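Local coordinates for protein xyloglucan-specific endo-beta-1,4-glucanase (Uncultured bacterium, PDB 4W88) that probably hydrolyses internal beta-1,4-glucosidic bonds of the plant cell-wall polysaccharide xyloglucan, working as a family 5 glycoside hydrolase of a ruminal microbe, at residues Thr49-Phe55 and Trp326-Val332; Asn11-Gly15 and Tyr335-Ala339; Asn29-Glu34 and Ser77-Arg83; Ile98-His103 and Leu142-Asn148. The protein carries 1 engineered substitution. One frame throughout, in Å; residues are numbered along the deposited sequence. Where two conformers were deposited one is given.

Followed from the N terminus, the chain opens contact 2 at Asn11-Gly15, just before the first barrel strand, and closes it last, at Tyr335-Ala339, so the other three contacts all lie within its span. Contact 3 opens next at 29-34, but contact 1 begins at 49-55 before contact 3 closes at 77-83, and these two cross. Contact 4 follows, wholly within the span of contact 1, and joins neighbouring barrel strands 97-101 and 142-145. Contacts 1 and 2 share helix 329-336 and touch each other, tying the C terminus to helix 44-53 and to the entry of strand 15-18. Contact 3 fastens a long loop to helix 78-92.

Contact 1: Thr49-Phe55 and Trp326-Val332; sequences TVNDRGF and WYNDDIV
Arg53 carries the charged part of this contact. Its NH2 donates to Asp329 OD1 at 2.8 Å in a salt bridge that meets the oxygen on its anti side, with a somewhat bent N-H...O angle of 148°, while NH1 pairs with Asp333 one turn further along the same helix. The guanidinium also makes a cation-pi contact, Arg53 CZ lying 4.8 Å from the centroid of the Trp326 five-membered ring, over its face; the two planes are nearly perpendicular, 86° apart. A chain bent at chi2 (63°) lays Arg53 CG and CD along the indole.

Apolar contacts fill in around this. Val332 CG1 sits over one face of the guanidinium, 3.5 Å from Arg53 CZ, and Phe55 CE2 touches Trp326 CH2 at 3.7 Å, in a slid-apart pair of rings that barely overlap. A leucine in place of Arg53 would probably leave Asp329 and Asp333 without their positive mate and remove the cation from over the indole.

A water links the backbone to the indole rim, donating to Thr49 O (2.8 Å) and accepting from Trp326 NE1 (3.0 Å).

Two helix ends frame the contact: Gly54 closes helix 44-53 in a Schellman motif, and Asn328 N-caps helix 329-336. The arrangement belongs to the outer helical layer of a TIM barrel, where the C-terminal helix packs beside the first barrel helix.

Contact 2: Asn11-Gly15 and Tyr335-Ala339; sequences NINIG and YVNHA
Val336 O, at the end of the C-terminal helix, is gripped by two donors. Asn13 ND2 reaches it at 2.9 Å along an almost straight bond (174°), in the carbonyl plane and on a lone pair, and a water donates to it at 2.8 Å. That same water also donates to Asn13 OD1 and accepts from Ala339 N, so one solvent molecule joins the asparagine amide to the turn that follows the helix. With CG anti to the backbone N (chi1 179°), the Asn13 side chain stretches along this turn; its ND2 has a second acceptor in Gly54 O.

His338 answers from the other segment. Its NE2 donates to Asn13 O at 2.9 Å, approaching well above the carbonyl plane, and the imidazole lies within 13° of parallel to the Asn13 amide. The ring's other nitrogen, ND1, is hydrogen-bonded to Asp295 of helix 280-295.

Below the polar layer, Ile14 forms the apolar half. Its CD1 touches Tyr335 CD1 at 3.9 Å, and its CG2 branch comes to 4.0 Å from Val336 CA, while Phe55 packs against both Ile14 and Val336. Tyr335 in turn lies on Trp286 and Ile287 of helix 280-295.

The loop leading into strand 15-18 is thereby fixed to the chain's C-terminal end by side chain to backbone bonds. Because NE2 donates to a carbonyl while ND1 faces a carboxylate, the His338 ring is perhaps doubly protonated, its positive charge offset by Asp295.

Contact 3: Asn29-Glu34 and Ser77-Arg83; sequences NSVNAE and SADWLAR
Glu34 and Arg83 form a side-on, two-nitrogen salt bridge. Arg83 NE donates to Glu34 OE1 at 2.9 Å and Arg83 NH2 to Glu34 OE2 at 3.0 Å, with N-H...O angles of 162° and 163°; a weaker bond from NH2 to OE1 adds to the grip. Carboxylate and guanidinium lie nearly coplanar, 28° apart, and OE2 is approached on its syn lone pair. Beyond the pair, Thr42 serves both partners, its OG1 bonding Glu34 OE2 and its O accepting from Arg83 NH2. Arg83 NH1 is taken up by Glu86 and the hydroxyl of Tyr90, and this buried pair of charges is thus met from several sides.

Nearer the surface the segments communicate through water. One molecule donates to Asn29 OD1 (2.7 Å) and to Asp79 OD1 (3.0 Å). A second accepts from Val31 N at 2.9 Å and lies beside Asp79 OD2. Within the loop, Ser30 OG accepts from Asn32 N in an ST turn, and Ala33 N bonds back to Ser30 O.

The apolar middle is supplied by Trp80, which turns the edge of its indole to Val31 CA, while Ala33 CB approaches CH2 at 4.0 Å. Val31 CG1 meanwhile rests on Asp79 O at 3.6 Å.

Trp80 also stacks on His67 and meets the Phe64 ring. Helix 78-92 thus has the loop that runs from strand 15-18 to helix 44-53 against it here, while Leu81 packs on Leu131 and Ala134 of helix 117-134.

Contact 4: Ile98-His103 and Leu142-Asn148; sequences IILDTH and LMFEGMN. With TRS (2-amino-2-hydroxymethyl-propane-1,3-diol), chain E.
His103 and Asn148 stack flat against each other where two barrel strands run out, the imidazole and amide planes only 18° apart and Asn148 CG 3.2 Å from His103 CE1. Both point their polar ends at a bound Tris molecule: His103 NE2 is hydrogen-bonded to O3 of Tris at 2.9 Å, and Asn148 ND2 donates to its O1 at 2.9 Å. From behind, Asp101 OD2 accepts a hydrogen bond from His103 ND1 at 2.7 Å through its syn lone pair, in the plane of the ring, which fixes the rotation of the imidazole. Asn148 OD1 is held by a hydrogen bond from Arg59. An alanine in place of His103 would probably cost Tris one partner, leave Asp101 OD2 without its N-H and bare one side of the Asn148 amide.

Further down, strands 97-101 and 142-145 pair in parallel, with Met143 N bonding Ile98 O (2.8 Å) and Glu145 N bonding Leu100 O (2.9 Å). Past the strands, Thr102 OG1 donates to Gly146 O at 2.8 Å. Ile99 CG2 lies against Glu145 OE1, whose carboxylate is paired with Arg59.

Asn148 immediately precedes Glu149, which lines the glycan pocket, and Glu271 also bonds Tris. This matches the strand-end active site of family 5 TIM barrels, where such a polar network probably orients sugar hydroxyls.

Contact 1: Thr49-Phe55 and Trp326-Val332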
# COMPACT_ATOMS: atom_id res chain seq x y z
N THR A 49 -10.56 15.91 4.78
CA THR A 49 -11.66 15.19 5.43
C THR A 49 -11.15 13.88 6.01
O THR A 49 -11.54 13.47 7.13
CB THR A 49 -12.80 14.94 4.41
OG1 THR A 49 -13.23 16.18 3.84
CG2 THR A 49 -13.98 14.25 5.01
N VAL A 50 -10.31 13.21 5.23
CA VAL A 50 -9.62 11.99 5.71
C VAL A 50 -8.83 12.27 7.02
O VAL A 50 -9.02 11.59 8.04
CB VAL A 50 -8.69 11.42 4.59
CG1 VAL A 50 -7.82 10.28 5.08
CG2 VAL A 50 -9.56 10.96 3.39
N ASN A 51 -7.94 13.26 6.95
CA ASN A 51 -7.13 13.66 8.06
C ASN A 51 -7.98 14.02 9.30
O ASN A 51 -7.72 13.60 10.45
CB ASN A 51 -6.24 14.86 7.71
CG ASN A 51 -5.22 15.16 8.79
OD1 ASN A 51 -4.44 14.27 9.23
ND2 ASN A 51 -5.20 16.42 9.21
N ASP A 52 -9.02 14.80 9.06
CA ASP A 52 -9.83 15.31 10.18
C ASP A 52 -10.54 14.21 10.95
O ASP A 52 -10.82 14.34 12.17
CB ASP A 52 -10.86 16.31 9.65
CG ASP A 52 -10.25 17.64 9.17
OD1 ASP A 52 -9.10 18.01 9.55
OD2 ASP A 52 -11.04 18.34 8.45
N ARG A 53 -10.82 13.10 10.25
CA ARG A 53 -11.61 12.00 10.88
C ARG A 53 -10.68 11.22 11.75
O ARG A 53 -11.11 10.41 12.56
CB ARG A 53 -12.23 11.09 9.80
CG ARG A 53 -13.32 10.12 10.23
CD ARG A 53 -14.58 10.85 10.77
NE ARG A 53 -15.74 9.99 10.78
CZ ARG A 53 -16.02 9.16 11.72
NH1 ARG A 53 -15.23 9.01 12.78
NH2 ARG A 53 -17.05 8.38 11.57
N GLY A 54 -9.36 11.37 11.57
CA GLY A 54 -8.42 10.59 12.33
C GLY A 54 -7.42 9.73 11.57
O GLY A 54 -6.55 9.09 12.18
N PHE A 55 -7.57 9.68 10.25
CA PHE A 55 -6.60 8.98 9.42
C PHE A 55 -5.52 9.98 9.10
O PHE A 55 -5.62 10.75 8.12
CB PHE A 55 -7.23 8.50 8.13
CG PHE A 55 -8.34 7.47 8.30
CD1 PHE A 55 -8.06 6.09 8.39
CD2 PHE A 55 -9.66 7.85 8.19
CE1 PHE A 55 -9.10 5.18 8.40
CE2 PHE A 55 -10.69 6.93 8.20
CZ PHE A 55 -10.42 5.60 8.35
N TRP A 326 -18.97 10.38 5.36
CA TRP A 326 -18.58 9.01 5.43
C TRP A 326 -19.77 8.11 5.14
O TRP A 326 -20.90 8.35 5.65
CB TRP A 326 -17.88 8.72 6.77
CG TRP A 326 -16.65 9.54 6.92
CD1 TRP A 326 -16.58 10.80 7.44
CD2 TRP A 326 -15.32 9.18 6.52
NE1 TRP A 326 -15.27 11.25 7.41
CE2 TRP A 326 -14.49 10.30 6.79
CE3 TRP A 326 -14.74 8.05 5.91
CZ2 TRP A 326 -13.09 10.27 6.52
CZ3 TRP A 326 -13.37 8.03 5.66
CH2 TRP A 326 -12.57 9.14 5.92
N TYR A 327 -19.55 7.07 4.33
CA TYR A 327 -20.64 6.12 4.03
C TYR A 327 -21.20 5.38 5.25
O TYR A 327 -22.38 5.01 5.29
CB TYR A 327 -20.18 5.06 3.07
CG TYR A 327 -19.92 5.50 1.65
CD1 TYR A 327 -20.97 5.91 0.83
CD2 TYR A 327 -18.60 5.54 1.12
CE1 TYR A 327 -20.72 6.35 -0.47
CE2 TYR A 327 -18.37 5.94 -0.20
CZ TYR A 327 -19.41 6.35 -0.96
OH TYR A 327 -19.22 6.75 -2.23
N ASN A 328 -20.32 5.09 6.20
CA ASN A 328 -20.67 4.25 7.35
C ASN A 328 -19.91 4.70 8.57
O ASN A 328 -18.76 4.34 8.73
CB ASN A 328 -20.45 2.77 7.00
CG ASN A 328 -21.02 1.86 8.04
OD1 ASN A 328 -20.89 2.09 9.25
ND2 ASN A 328 -21.70 0.83 7.59
N ASP A 329 -20.51 5.56 9.39
CA ASP A 329 -19.72 6.18 10.46
C ASP A 329 -19.37 5.18 11.56
O ASP A 329 -18.36 5.35 12.25
CB ASP A 329 -20.48 7.35 11.09
CG ASP A 329 -20.36 8.62 10.31
OD1 ASP A 329 -19.26 8.99 9.88
OD2 ASP A 329 -21.41 9.21 10.11
N ASP A 330 -20.15 4.11 11.71
CA ASP A 330 -19.80 3.08 12.73
C ASP A 330 -18.51 2.30 12.38
O ASP A 330 -17.65 2.04 13.23
CB ASP A 330 -20.95 2.10 12.91
CG ASP A 330 -22.13 2.69 13.67
OD1 ASP A 330 -22.06 3.79 14.21
OD2 ASP A 330 -23.12 1.99 13.78
N ILE A 331 -18.40 1.88 11.11
CA ILE A 331 -17.17 1.28 10.62
C ILE A 331 -15.97 2.20 10.77
O ILE A 331 -14.89 1.83 11.31
CB ILE A 331 -17.31 0.80 9.16
CG1 ILE A 331 -18.32 -0.37 9.10
CG2 ILE A 331 -15.97 0.36 8.56
CD1 ILE A 331 -18.67 -0.89 7.73
N VAL A 332 -16.16 3.44 10.36
CA VAL A 332 -15.07 4.42 10.42
C VAL A 332 -14.61 4.69 11.84
O VAL A 332 -13.38 4.73 12.09
CB VAL A 332 -15.41 5.66 9.60
CG1 VAL A 332 -14.36 6.75 9.77
CG2 VAL A 332 -15.51 5.27 8.15
O HOH W 1 -13.95 13.78 8.43

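Contact 2: Asn11-Gly15 and Tyr335-Ala339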
# COMPACT_ATOMS: atom_id res chain seq x y z
N ASN A 11 4.02 7.62 15.04
CA ASN A 11 3.20 8.84 14.93
C ASN A 11 1.88 8.62 14.21
O ASN A 11 1.02 9.51 14.24
CB ASN A 11 4.02 9.96 14.26
CG ASN A 11 5.13 10.41 15.11
OD1 ASN A 11 4.88 11.00 16.17
ND2 ASN A 11 6.35 10.03 14.77
N ILE A 12 1.73 7.49 13.54
CA ILE A 12 0.54 7.20 12.76
C ILE A 12 -0.53 6.63 13.69
O ILE A 12 -0.28 5.70 14.45
CB ILE A 12 0.85 6.17 11.64
CG1 ILE A 12 1.83 6.77 10.68
CG2 ILE A 12 -0.44 5.74 10.96
CD1 ILE A 12 2.34 5.83 9.60
N ASN A 13 -1.74 7.15 13.58
CA ASN A 13 -2.92 6.53 14.20
C ASN A 13 -3.30 5.32 13.36
O ASN A 13 -3.12 4.18 13.77
CB ASN A 13 -4.09 7.53 14.32
CG ASN A 13 -5.33 6.89 14.94
OD1 ASN A 13 -5.22 5.91 15.70
ND2 ASN A 13 -6.50 7.45 14.63
N ILE A 14 -3.83 5.61 12.20
CA ILE A 14 -4.24 4.61 11.22
C ILE A 14 -4.23 5.35 9.86
O ILE A 14 -4.41 6.57 9.81
CB ILE A 14 -5.57 3.93 11.59
CG1 ILE A 14 -5.91 2.75 10.67
CG2 ILE A 14 -6.75 4.88 11.64
CD1 ILE A 14 -6.92 1.82 11.27
N GLY A 15 -4.00 4.60 8.80
CA GLY A 15 -3.96 5.17 7.47
C GLY A 15 -5.10 4.80 6.52
O GLY A 15 -5.94 3.97 6.79
N TYR A 335 -12.27 2.10 13.18
CA TYR A 335 -10.90 2.26 12.67
C TYR A 335 -10.17 3.38 13.38
O TYR A 335 -9.12 3.19 13.95
CB TYR A 335 -10.92 2.58 11.17
CG TYR A 335 -11.11 1.36 10.23
CD1 TYR A 335 -10.34 0.21 10.37
CD2 TYR A 335 -12.04 1.42 9.16
CE1 TYR A 335 -10.51 -0.87 9.52
CE2 TYR A 335 -12.20 0.33 8.29
CZ TYR A 335 -11.41 -0.79 8.45
OH TYR A 335 -11.54 -1.89 7.63
N VAL A 336 -10.75 4.58 13.32
CA VAL A 336 -10.00 5.70 13.84
C VAL A 336 -9.81 5.68 15.38
O VAL A 336 -8.87 6.33 15.90
CB VAL A 336 -10.54 7.05 13.33
CG1 VAL A 336 -10.50 7.12 11.80
CG2 VAL A 336 -11.96 7.31 13.76
N ASN A 337 -10.72 5.00 16.07
CA ASN A 337 -10.66 4.91 17.49
C ASN A 337 -10.07 3.62 17.97
O ASN A 337 -10.20 3.25 19.13
CB ASN A 337 -12.04 5.13 18.14
CG ASN A 337 -12.63 6.48 17.81
OD1 ASN A 337 -13.77 6.60 17.47
ND2 ASN A 337 -11.90 7.47 18.00
N HIS A 338 -9.38 2.94 17.09
CA HIS A 338 -8.88 1.62 17.41
C HIS A 338 -8.06 1.57 18.67
O HIS A 338 -8.04 0.56 19.35
CB HIS A 338 -8.10 1.04 16.22
CG HIS A 338 -6.76 1.67 16.01
ND1 HIS A 338 -5.61 1.13 16.54
CD2 HIS A 338 -6.39 2.80 15.37
CE1 HIS A 338 -4.58 1.86 16.18
NE2 HIS A 338 -5.03 2.91 15.50
N ALA A 339 -7.33 2.63 18.97
CA ALA A 339 -6.48 2.57 20.11
C ALA A 339 -7.17 2.97 21.40
O ALA A 339 -6.53 2.89 22.43
CB ALA A 339 -5.22 3.37 19.90
O HOH W 2 -7.05 5.23 17.73

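Contact 3: Asn29-Glu34 and Ser77-Arg83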
# COMPACT_ATOMS: atom_id res chain seq x y z
N ASN A 29 -2.07 8.33 -21.74
CA ASN A 29 -1.04 9.21 -21.23
C ASN A 29 -1.64 10.56 -20.98
O ASN A 29 -1.26 11.54 -21.60
CB ASN A 29 0.14 9.29 -22.23
CG ASN A 29 1.24 10.18 -21.78
OD1 ASN A 29 1.58 10.30 -20.66
ND2 ASN A 29 1.85 10.79 -22.75
N SER A 30 -2.48 10.63 -19.96
CA SER A 30 -3.24 11.80 -19.68
C SER A 30 -3.48 11.88 -18.17
O SER A 30 -3.67 10.84 -17.50
CB SER A 30 -4.63 11.70 -20.37
OG SER A 30 -5.33 12.82 -19.88
N VAL A 31 -3.54 13.09 -17.65
CA VAL A 31 -4.02 13.29 -16.27
C VAL A 31 -5.46 12.79 -16.00
O VAL A 31 -5.83 12.54 -14.85
CB VAL A 31 -3.85 14.75 -15.75
CG1 VAL A 31 -2.37 15.15 -15.76
CG2 VAL A 31 -4.73 15.67 -16.54
N ASN A 32 -6.23 12.58 -17.08
CA ASN A 32 -7.54 12.07 -16.96
C ASN A 32 -7.62 10.62 -16.47
O ASN A 32 -8.72 10.14 -16.13
CB ASN A 32 -8.31 12.26 -18.25
CG ASN A 32 -8.52 13.72 -18.52
OD1 ASN A 32 -8.81 14.54 -17.61
ND2 ASN A 32 -8.30 14.08 -19.73
N ALA A 33 -6.44 9.96 -16.40
CA ALA A 33 -6.39 8.61 -15.79
C ALA A 33 -6.99 8.62 -14.40
O ALA A 33 -7.65 7.65 -13.98
CB ALA A 33 -4.97 8.08 -15.72
N GLU A 34 -6.79 9.75 -13.70
CA GLU A 34 -7.26 9.89 -12.32
C GLU A 34 -8.76 9.63 -12.12
O GLU A 34 -9.13 9.03 -11.12
CB GLU A 34 -6.89 11.26 -11.76
CG GLU A 34 -7.32 11.45 -10.31
CD GLU A 34 -6.83 12.74 -9.69
OE1 GLU A 34 -6.25 13.57 -10.46
OE2 GLU A 34 -7.09 12.98 -8.48
N SER A 77 5.77 11.45 -17.88
CA SER A 77 5.18 12.63 -18.51
C SER A 77 5.12 13.75 -17.48
O SER A 77 4.67 13.55 -16.35
CB SER A 77 3.78 12.32 -19.01
OG SER A 77 3.35 13.35 -19.85
N ALA A 78 5.57 14.95 -17.88
CA ALA A 78 5.62 16.06 -16.94
C ALA A 78 4.30 16.36 -16.29
O ALA A 78 4.27 16.70 -15.08
CB ALA A 78 6.16 17.32 -17.61
N ASP A 79 3.20 16.31 -17.05
CA ASP A 79 1.91 16.64 -16.50
C ASP A 79 1.48 15.65 -15.39
O ASP A 79 0.86 16.01 -14.38
CB ASP A 79 0.87 16.68 -17.61
CG ASP A 79 0.75 15.29 -18.46
OD1 ASP A 79 1.54 14.35 -18.56
OD2 ASP A 79 -0.25 15.12 -19.16
N TRP A 80 1.79 14.37 -15.61
CA TRP A 80 1.49 13.34 -14.66
C TRP A 80 2.34 13.48 -13.39
O TRP A 80 1.77 13.45 -12.26
CB TRP A 80 1.66 11.95 -15.24
CG TRP A 80 1.26 10.87 -14.33
CD1 TRP A 80 2.05 9.94 -13.74
CD2 TRP A 80 -0.08 10.56 -13.94
NE1 TRP A 80 1.27 9.07 -13.00
CE2 TRP A 80 -0.03 9.45 -13.12
CE3 TRP A 80 -1.32 11.15 -14.22
CZ2 TRP A 80 -1.18 8.88 -12.57
CZ3 TRP A 80 -2.46 10.59 -13.73
CH2 TRP A 80 -2.39 9.43 -12.92
N LEU A 81 3.65 13.68 -13.56
CA LEU A 81 4.45 13.92 -12.39
C LEU A 81 3.98 15.15 -11.58
O LEU A 81 3.92 15.07 -10.33
CB LEU A 81 5.90 14.11 -12.80
CG LEU A 81 6.90 14.30 -11.65
CD1 LEU A 81 6.90 13.14 -10.73
CD2 LEU A 81 8.30 14.41 -12.22
N ALA A 82 3.61 16.23 -12.25
CA ALA A 82 3.06 17.42 -11.60
C ALA A 82 1.79 17.12 -10.82
O ALA A 82 1.64 17.57 -9.69
CB ALA A 82 2.87 18.55 -12.55
N ARG A 83 0.91 16.30 -11.39
CA ARG A 83 -0.32 15.96 -10.70
C ARG A 83 -0.12 15.10 -9.49
O ARG A 83 -0.70 15.35 -8.46
CB ARG A 83 -1.32 15.32 -11.67
CG ARG A 83 -2.64 14.97 -11.04
CD ARG A 83 -3.30 16.18 -10.37
NE ARG A 83 -4.52 15.75 -9.74
CZ ARG A 83 -5.11 16.39 -8.72
NH1 ARG A 83 -4.64 17.53 -8.27
NH2 ARG A 83 -6.15 15.85 -8.13
O HOH W 3 0.43 11.53 -18.58
O HOH W 4 -2.71 15.23 -19.40

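Contact 4: Ile98-His103 and Leu142-Asn148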
# COMPACT_ATOMS: atom_id res chain seq x y z
N ILE A 98 2.74 9.94 4.76
CA ILE A 98 2.38 9.68 3.38
C ILE A 98 3.13 8.48 2.84
O ILE A 98 4.36 8.40 3.06
CB ILE A 98 2.69 10.89 2.46
CG1 ILE A 98 2.09 12.16 3.04
CG2 ILE A 98 2.18 10.63 1.04
CD1 ILE A 98 2.64 13.45 2.46
N ILE A 99 2.46 7.64 2.09
CA ILE A 99 3.15 6.66 1.28
C ILE A 99 2.82 6.88 -0.16
O ILE A 99 1.67 6.89 -0.53
CB ILE A 99 2.80 5.20 1.67
CG1 ILE A 99 3.20 4.89 3.12
CG2 ILE A 99 3.35 4.21 0.66
CD1 ILE A 99 2.67 3.52 3.59
N LEU A 100 3.87 7.04 -0.96
CA LEU A 100 3.79 7.04 -2.42
C LEU A 100 4.29 5.68 -2.95
O LEU A 100 5.41 5.28 -2.63
CB LEU A 100 4.71 8.10 -3.01
CG LEU A 100 4.75 8.22 -4.52
CD1 LEU A 100 3.39 8.56 -5.12
CD2 LEU A 100 5.85 9.23 -4.88
N ASP A 101 3.46 4.97 -3.73
CA ASP A 101 3.91 3.74 -4.33
C ASP A 101 4.02 3.80 -5.86
O ASP A 101 3.74 4.85 -6.46
CB ASP A 101 3.06 2.54 -3.88
CG ASP A 101 1.74 2.33 -4.65
OD1 ASP A 101 1.48 3.00 -5.63
OD2 ASP A 101 1.00 1.33 -4.22
N THR A 102 4.45 2.69 -6.46
CA THR A 102 4.02 2.35 -7.82
C THR A 102 2.97 1.23 -7.63
O THR A 102 3.06 0.44 -6.67
CB THR A 102 5.17 1.88 -8.73
OG1 THR A 102 5.63 0.53 -8.41
CG2 THR A 102 6.31 2.85 -8.75
N HIS A 103 2.03 1.13 -8.55
CA HIS A 103 0.83 0.38 -8.30
C HIS A 103 0.58 -0.70 -9.38
O HIS A 103 1.27 -1.73 -9.32
CB HIS A 103 -0.37 1.26 -7.95
CG HIS A 103 -1.31 0.57 -7.01
ND1 HIS A 103 -1.06 0.47 -5.65
CD2 HIS A 103 -2.51 -0.03 -7.21
CE1 HIS A 103 -2.06 -0.18 -5.08
NE2 HIS A 103 -2.94 -0.49 -6.00
N LEU A 142 7.10 11.68 4.44
CA LEU A 142 6.85 11.04 3.13
C LEU A 142 7.77 9.79 3.03
O LEU A 142 9.01 9.88 3.13
CB LEU A 142 7.16 11.98 1.97
CG LEU A 142 7.10 11.39 0.52
CD1 LEU A 142 5.73 10.87 0.25
CD2 LEU A 142 7.43 12.45 -0.49
N MSE A 143 7.12 8.63 2.76
CA MSE A 143 7.76 7.34 2.61
C MSE A 143 7.45 6.82 1.23
O MSE A 143 6.42 7.22 0.61
CB MSE A 143 7.16 6.44 3.67
CG MSE A 143 7.30 7.02 5.07
SE MSE A 143 6.66 5.79 6.47
CE MSE A 143 4.76 6.12 6.38
N PHE A 144 8.37 6.01 0.69
CA PHE A 144 8.21 5.43 -0.63
C PHE A 144 8.05 3.91 -0.48
O PHE A 144 8.81 3.26 0.25
CB PHE A 144 9.44 5.66 -1.52
CG PHE A 144 9.79 7.10 -1.82
CD1 PHE A 144 8.87 8.17 -1.80
CD2 PHE A 144 11.10 7.38 -2.27
CE1 PHE A 144 9.27 9.47 -2.10
CE2 PHE A 144 11.46 8.64 -2.63
CZ PHE A 144 10.55 9.69 -2.55
N GLU A 145 7.08 3.37 -1.23
CA GLU A 145 6.84 1.92 -1.30
C GLU A 145 7.06 1.48 -2.74
O GLU A 145 6.38 1.89 -3.68
CB GLU A 145 5.42 1.62 -0.79
CG GLU A 145 5.03 0.11 -0.81
CD GLU A 145 3.63 -0.13 -0.20
OE1 GLU A 145 2.93 0.89 0.04
OE2 GLU A 145 3.22 -1.33 -0.03
N GLY A 146 8.14 0.71 -2.94
CA GLY A 146 8.69 0.52 -4.28
C GLY A 146 7.75 -0.11 -5.31
O GLY A 146 7.69 0.34 -6.46
N MSE A 147 6.97 -1.11 -4.83
CA MSE A 147 6.11 -1.93 -5.68
C MSE A 147 4.85 -2.25 -4.92
O MSE A 147 4.83 -2.23 -3.67
CB MSE A 147 6.79 -3.27 -6.10
CG MSE A 147 8.12 -3.01 -6.79
SE MSE A 147 8.95 -4.74 -7.29
CE MSE A 147 9.78 -5.18 -5.59
N ASN A 148 3.83 -2.64 -5.69
CA ASN A 148 2.54 -3.10 -5.13
C ASN A 148 2.22 -4.46 -5.68
O ASN A 148 2.08 -4.64 -6.91
CB ASN A 148 1.42 -2.17 -5.51
CG ASN A 148 0.11 -2.57 -4.87
OD1 ASN A 148 -0.01 -2.49 -3.64
ND2 ASN A 148 -0.80 -3.13 -5.67
C TRS E . -5.64 -4.10 -4.86
C1 TRS E . -4.15 -4.25 -5.22
C2 TRS E . -6.37 -4.95 -5.89
C3 TRS E . -5.93 -2.58 -4.72
N TRS E . -5.82 -4.65 -3.51
O1 TRS E . -3.29 -3.63 -4.28
O2 TRS E . -7.65 -4.39 -5.75
O3 TRS E . -5.51 -1.82 -5.97
O HOH W 5 4.04 -1.97 -8.52
O HOH W 6 -0.32 -4.38 -8.27